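Local coordinates for glucose import ATP-binding protein GlcV (Sulfolobus solfataricus, PDB 1OXX) that hydrolyses ATP to energise glucose uptake, serving as the nucleotide-binding subunit of an archaeal ABC sugar transporter, at residues Ser198-Pro201 against Ala202-Phe205; Tyr341-Lys344 against Asp345-Lys348. The protein carries 1 engineered substitution. All coordinates share one frame; numbering follows the deposited sequence.

Contact 1 of 2, residues Ser198-Pro201 against Ala202-Phe205; sequences SHDP and ADIF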
ATOM      1  N   SER A 198       0.394  -1.039   4.038  1.00 12.17           N
ATOM      2  CA  SER A 198      -0.966  -0.556   3.915  1.00 12.90           C
ATOM      3  C   SER A 198      -1.780  -1.460   3.006  1.00 10.05           C
ATOM      4  O   SER A 198      -1.209  -2.222   2.228  1.00 18.24           O
ATOM      5  CB  SER A 198      -0.981   0.859   3.312  1.00 12.22           C
ATOM      6  OG  SER A 198      -2.279   1.417   3.259  1.00 14.70           O
ATOM      7  N   HIS A 199      -3.092  -1.366   3.180  1.00 19.92           N
ATOM      8  CA  HIS A 199      -4.082  -2.037   2.344  1.00 17.68           C
ATOM      9  C   HIS A 199      -4.399  -1.148   1.144  1.00 18.57           C
ATOM     10  O   HIS A 199      -4.909  -1.627   0.110  1.00 15.35           O
ATOM     11  CB  HIS A 199      -5.370  -2.254   3.148  1.00 21.14           C
ATOM     12  CG  HIS A 199      -6.122  -0.991   3.421  1.00 23.06           C
ATOM     13  ND1 HIS A 199      -5.659  -0.023   4.286  1.00 38.65           N
ATOM     14  CD2 HIS A 199      -7.289  -0.521   2.919  1.00 26.17           C
ATOM     15  CE1 HIS A 199      -6.514   0.985   4.314  1.00 27.16           C
ATOM     16  NE2 HIS A 199      -7.513   0.707   3.495  1.00 38.60           N
ATOM     17  N   ASP A 200      -4.094   0.143   1.286  1.00 13.36           N
ATOM     18  CA  ASP A 200      -4.409   1.149   0.279  1.00  8.57           C
ATOM     19  C   ASP A 200      -3.248   1.448  -0.656  1.00  8.34           C
ATOM     20  O   ASP A 200      -2.230   1.978  -0.231  1.00  9.26           O
ATOM     21  CB  ASP A 200      -4.814   2.451   0.960  1.00 10.74           C
ATOM     22  CG  ASP A 200      -5.414   3.443   0.001  1.00 14.55           C
ATOM     23  OD1 ASP A 200      -5.422   3.170  -1.223  1.00 16.32           O
ATOM     24  OD2 ASP A 200      -5.915   4.525   0.379  1.00 23.33           O
ATOM     25  N   PRO A 201      -3.383   1.117  -1.935  1.00  5.73           N
ATOM     26  CA  PRO A 201      -2.309   1.407  -2.883  1.00  6.66           C
ATOM     27  C   PRO A 201      -1.992   2.908  -2.986  1.00  8.03           C
ATOM     28  O   PRO A 201      -0.884   3.286  -3.373  1.00  6.01           O
ATOM     29  CB  PRO A 201      -2.828   0.855  -4.226  1.00  7.43           C
ATOM     30  CG  PRO A 201      -4.214   0.406  -3.996  1.00  9.92           C
ATOM     31  CD  PRO A 201      -4.555   0.482  -2.558  1.00  9.86           C
ATOM     32  N   ALA A 202      -2.932   3.774  -2.628  1.00  8.06           N
ATOM     33  CA  ALA A 202      -2.655   5.206  -2.704  1.00  8.12           C
ATOM     34  C   ALA A 202      -1.510   5.605  -1.762  1.00  8.15           C
ATOM     35  O   ALA A 202      -0.729   6.520  -2.048  1.00 10.30           O
ATOM     36  CB  ALA A 202      -3.913   6.014  -2.399  1.00 11.05           C
ATOM     37  N   ASP A 203      -1.404   4.905  -0.645  1.00  6.27           N
ATOM     38  CA  ASP A 203      -0.338   5.164   0.304  1.00  7.84           C
ATOM     39  C   ASP A 203       1.000   4.770  -0.330  1.00  9.30           C
ATOM     40  O   ASP A 203       2.011   5.468  -0.201  1.00 11.17           O
ATOM     41  CB  ASP A 203      -0.588   4.385   1.590  1.00  8.78           C
ATOM     42  CG  ASP A 203      -1.774   4.929   2.384  1.00  9.00           C
ATOM     43  OD1 ASP A 203      -2.315   4.196   3.241  1.00 18.31           O
ATOM     44  OD2 ASP A 203      -2.230   6.059   2.191  1.00 12.54           O
ATOM     45  N   ILE A 204       0.998   3.646  -1.042  1.00  7.02           N
ATOM     46  CA  ILE A 204       2.192   3.150  -1.727  1.00  8.32           C
ATOM     47  C   ILE A 204       2.633   4.099  -2.840  1.00  7.91           C
ATOM     48  O   ILE A 204       3.800   4.469  -2.940  1.00  8.28           O
ATOM     49  CB  ILE A 204       1.872   1.769  -2.348  1.00 11.80           C
ATOM     50  CG1 ILE A 204       1.630   0.743  -1.255  1.00 26.05           C
ATOM     51  CG2 ILE A 204       2.972   1.305  -3.298  1.00  9.51           C
ATOM     52  CD1 ILE A 204       2.762   0.597  -0.342  1.00 15.97           C
ATOM     53  N   PHE A 205       1.710   4.489  -3.699  1.00  5.63           N
ATOM     54  CA  PHE A 205       2.078   5.372  -4.802  1.00  5.75           C
ATOM     55  C   PHE A 205       2.597   6.719  -4.322  1.00  8.10           C
ATOM     56  O   PHE A 205       3.465   7.326  -4.961  1.00  8.71           O
ATOM     57  CB  PHE A 205       0.911   5.551  -5.761  1.00  7.05           C
ATOM     58  CG  PHE A 205       0.811   4.445  -6.766  1.00  4.77           C
ATOM     59  CD1 PHE A 205      -0.061   3.392  -6.565  1.00 11.15           C
ATOM     60  CD2 PHE A 205       1.637   4.417  -7.878  1.00  9.68           C
ATOM     61  CE1 PHE A 205      -0.139   2.345  -7.476  1.00 15.05           C
ATOM     62  CE2 PHE A 205       1.567   3.387  -8.781  1.00  9.90           C
ATOM     63  CZ  PHE A 205       0.680   2.338  -8.579  1.00  6.11           C
TER
HETATM   64  O   HOH W   1      -5.233   5.386   3.006  1.00 24.30           O

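Contact 2 of 2, residues Tyr341-Lys344 against Asp345-Lys348; sequences YVRK and DKIK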
ATOM      1  N   TYR A 341     -13.917  -0.902 -26.520  1.00  3.70           N
ATOM      2  CA  TYR A 341     -12.568  -0.650 -26.972  1.00  4.67           C
ATOM      3  C   TYR A 341     -11.645  -0.773 -25.773  1.00  7.07           C
ATOM      4  O   TYR A 341     -12.027  -0.480 -24.638  1.00  5.38           O
ATOM      5  CB  TYR A 341     -12.409   0.782 -27.493  1.00  4.90           C
ATOM      6  CG  TYR A 341     -13.028   1.066 -28.832  1.00  3.64           C
ATOM      7  CD1 TYR A 341     -14.368   1.423 -28.949  1.00  6.99           C
ATOM      8  CD2 TYR A 341     -12.255   1.021 -29.974  1.00  4.97           C
ATOM      9  CE1 TYR A 341     -14.917   1.701 -30.189  1.00  7.72           C
ATOM     10  CE2 TYR A 341     -12.796   1.276 -31.221  1.00  4.86           C
ATOM     11  CZ  TYR A 341     -14.120   1.634 -31.321  1.00  9.27           C
ATOM     12  OH  TYR A 341     -14.654   1.909 -32.567  1.00 11.73           O
ATOM     13  N   VAL A 342     -10.417  -1.205 -26.024  1.00  5.21           N
ATOM     14  CA  VAL A 342      -9.406  -1.209 -24.977  1.00  4.47           C
ATOM     15  C   VAL A 342      -8.085  -0.666 -25.504  1.00  6.11           C
ATOM     16  O   VAL A 342      -7.897  -0.496 -26.702  1.00  5.29           O
ATOM     17  CB  VAL A 342      -9.158  -2.627 -24.406  1.00  5.01           C
ATOM     18  CG1 VAL A 342     -10.446  -3.256 -23.852  1.00  6.40           C
ATOM     19  CG2 VAL A 342      -8.545  -3.549 -25.473  1.00  5.95           C
ATOM     20  N   ARG A 343      -7.169  -0.380 -24.583  1.00  5.23           N
ATOM     21  CA  ARG A 343      -5.794  -0.070 -24.941  1.00  7.38           C
ATOM     22  C   ARG A 343      -5.070  -1.398 -25.147  1.00  7.02           C
ATOM     23  O   ARG A 343      -4.849  -2.152 -24.192  1.00  7.52           O
ATOM     24  CB  ARG A 343      -5.114   0.683 -23.808  1.00  6.71           C
ATOM     25  CG  ARG A 343      -5.766   1.983 -23.483  1.00  6.83           C
ATOM     26  CD  ARG A 343      -5.576   3.020 -24.555  1.00 11.24           C
ATOM     27  NE  ARG A 343      -5.850   4.375 -24.083  1.00  8.87           N
ATOM     28  CZ  ARG A 343      -6.043   5.396 -24.882  1.00  7.34           C
ATOM     29  NH1 ARG A 343      -5.989   5.224 -26.194  1.00 10.07           N
ATOM     30  NH2 ARG A 343      -6.295   6.596 -24.386  1.00  6.98           N
ATOM     31  N   LYS A 344      -4.693  -1.695 -26.387  1.00  8.78           N
ATOM     32  CA  LYS A 344      -4.069  -2.979 -26.696  1.00  7.48           C
ATOM     33  C   LYS A 344      -2.862  -3.331 -25.841  1.00  7.85           C
ATOM     34  O   LYS A 344      -2.740  -4.470 -25.370  1.00  8.35           O
ATOM     35  CB  LYS A 344      -3.679  -3.013 -28.159  1.00  7.43           C
ATOM     36  CG  LYS A 344      -3.039  -4.323 -28.597  1.00  7.14           C
ATOM     37  CD  LYS A 344      -2.650  -4.226 -30.075  1.00 15.30           C
ATOM     38  CE  LYS A 344      -1.893  -5.459 -30.559  1.00 25.38           C
ATOM     39  NZ  LYS A 344      -2.803  -6.583 -30.907  1.00 20.54           N
ATOM     40  N   ASP A 345      -1.977  -2.362 -25.640  1.00  6.13           N
ATOM     41  CA  ASP A 345      -0.757  -2.620 -24.897  1.00  6.24           C
ATOM     42  C   ASP A 345      -0.989  -2.739 -23.410  1.00  8.94           C
ATOM     43  O   ASP A 345      -0.052  -3.078 -22.670  1.00 10.76           O
ATOM     44  CB  ASP A 345       0.325  -1.575 -25.190  1.00  8.95           C
ATOM     45  CG  ASP A 345      -0.021  -0.197 -24.684  1.00 22.77           C
ATOM     46  OD1 ASP A 345      -1.141   0.005 -24.169  1.00 26.14           O
ATOM     47  OD2 ASP A 345       0.784   0.763 -24.762  1.00 35.49           O
ATOM     48  N   LYS A 346      -2.228  -2.519 -22.966  1.00  6.30           N
ATOM     49  CA  LYS A 346      -2.530  -2.612 -21.541  1.00  6.93           C
ATOM     50  C   LYS A 346      -3.322  -3.872 -21.201  1.00  6.07           C
ATOM     51  O   LYS A 346      -3.674  -4.079 -20.042  1.00  7.22           O
ATOM     52  CB  LYS A 346      -3.279  -1.379 -21.046  1.00  7.33           C
ATOM     53  CG  LYS A 346      -2.557  -0.079 -21.246  1.00  8.72           C
ATOM     54  CD  LYS A 346      -1.393   0.038 -20.296  1.00 10.51           C
ATOM     55  CE  LYS A 346      -0.665   1.361 -20.502  1.00 16.87           C
ATOM     56  NZ  LYS A 346       0.441   1.517 -19.547  1.00 19.50           N
ATOM     57  N   ILE A 347      -3.586  -4.730 -22.171  1.00  6.56           N
ATOM     58  CA  ILE A 347      -4.239  -5.983 -21.858  1.00  7.15           C
ATOM     59  C   ILE A 347      -3.262  -6.889 -21.127  1.00  7.61           C
ATOM     60  O   ILE A 347      -2.142  -7.124 -21.599  1.00 10.34           O
ATOM     61  CB  ILE A 347      -4.700  -6.706 -23.139  1.00  6.21           C
ATOM     62  CG1 ILE A 347      -5.673  -5.866 -23.980  1.00  5.79           C
ATOM     63  CG2 ILE A 347      -5.261  -8.077 -22.787  1.00 10.30           C
ATOM     64  CD1 ILE A 347      -5.852  -6.370 -25.410  1.00  7.43           C
ATOM     65  N   LYS A 348      -3.654  -7.363 -19.956  1.00  4.37           N
ATOM     66  CA  LYS A 348      -2.858  -8.317 -19.204  1.00  5.85           C
ATOM     67  C   LYS A 348      -3.488  -9.680 -19.380  1.00  6.67           C
ATOM     68  O   LYS A 348      -4.716  -9.809 -19.422  1.00  7.64           O
ATOM     69  CB  LYS A 348      -2.799  -7.940 -17.742  1.00  6.93           C
ATOM     70  CG  LYS A 348      -2.137  -6.589 -17.514  1.00  7.79           C
ATOM     71  CD  LYS A 348      -2.730  -5.893 -16.334  1.00 10.33           C
ATOM     72  CE  LYS A 348      -2.111  -4.510 -16.056  1.00  8.15           C
ATOM     73  NZ  LYS A 348      -2.263  -3.475 -17.109  1.00  9.07           N
TER

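Contact 1 of 2, residues Ser198-Pro201 against Ala202-Phe205
S198 and D203 are hydrogen-bonded across the switch region, or H-loop, of the ABC-ATPase fold, where strand 193-198 ends and helix 201-207 begins. S198 OG lies anti to its own N (chi1 -176°), which carries the hydroxyl forward to the helix. There S198 OG donates to D203 OD1 at 2.8 Å, meeting the carboxylate on its anti side, a little out of plane. S198 OG in turn accepts from D200 N at 3.0 Å, closing an ST turn around H199. D200 is the N-cap: its OD1 takes A202 N at 2.9 Å in a fairly straight bond (162°), with the N-H above the carboxylate plane and the CB of A202 close beside it. D200 O accepts D203 N at 3.1 Å, again from above the carbonyl plane. An i to i+4 helical bond follows, F205 N to P201 O at 2.9 Å, while CD1 at the edge of the F205 ring lies 3.3 Å from P201 O. Outside the segments, S198 borders E166, inferred to lie in the ATP site and hydrogen-bonded to H199 ND1. As in other ABC ATPases, this histidine is probably the one that senses the γ-phosphate. R180 makes a salt bridge with D203 and a weak, long ion pair with D200. The D200 and D203 carboxylates approach to 4.4 Å between their OD2 atoms. A water placed to donate to D200 OD2 (2.8 Å) or D203 OD1 has more acceptors in reach than protons; with R180 and the helix's amino end, it probably offsets the acids' repulsion.

Contact 2 of 2, residues Tyr341-Lys344 against Asp345-Lys348
D345, the first residue after R343-K344, turns the chain at a short 3-10 segment that follows strand 337-342 in the C-terminal domain. Its CG sits between its own N and carbonyl carbon (chi1 67°), and from there D345 OD1 comes within 4.0 Å of R343 CB. On the arginine the carboxylate meets only CB, since the guanidinium leads off to S292 and to a cation-pi contact with W293. K346 comes next and makes the main bond of the turn, its N donating to R343 O at 2.9 Å, the N-H coming from above the carbonyl plane. K346 CG also packs alongside R343 CB at 3.7 Å. Both side chains then bend at chi2, and their charged ends leave the contact. I347 N repeats the three-residue step with a weak but straight bond to K344 O at 3.3 Å (169°). I347 CG1, anti to the carbonyl carbon (chi1 -59°), carries I347 CD1 across V342 CG2 at 3.9 Å, the two side chains crossing at about a right angle. K348 is where the chain straightens into strand 348-351; its NZ curls back to K346 O in a weak hydrogen bond. Beneath the turn, V342 and I347 share neighbours: both touch I276 of strand 271-276 and F263 of strand 261-263, while V342 also meets I294 and V296 of strand 294-307.

In the fold
From the N terminus, the chain runs through strands 4-13 and 18-28 of an antiparallel sheet, then strand 33-37 of the mixed sheet into the P-loop. Contact 1 closes the short turn from strand 193-198 into helix 201-207, fastening that helix close to the ATP site. After helices 225-230 and 235-241, the chain enters the C-terminal β-domain. Contact 2 there closes the turn between strand 337-342 and the last strand, 348-351, which belong to two different antiparallel sheets. The contacts follow in series, neither nesting nor crossing, with centres about 24 Å apart. One serves the ATPase domain and the other a domain of unknown function, and no direct touch joins them.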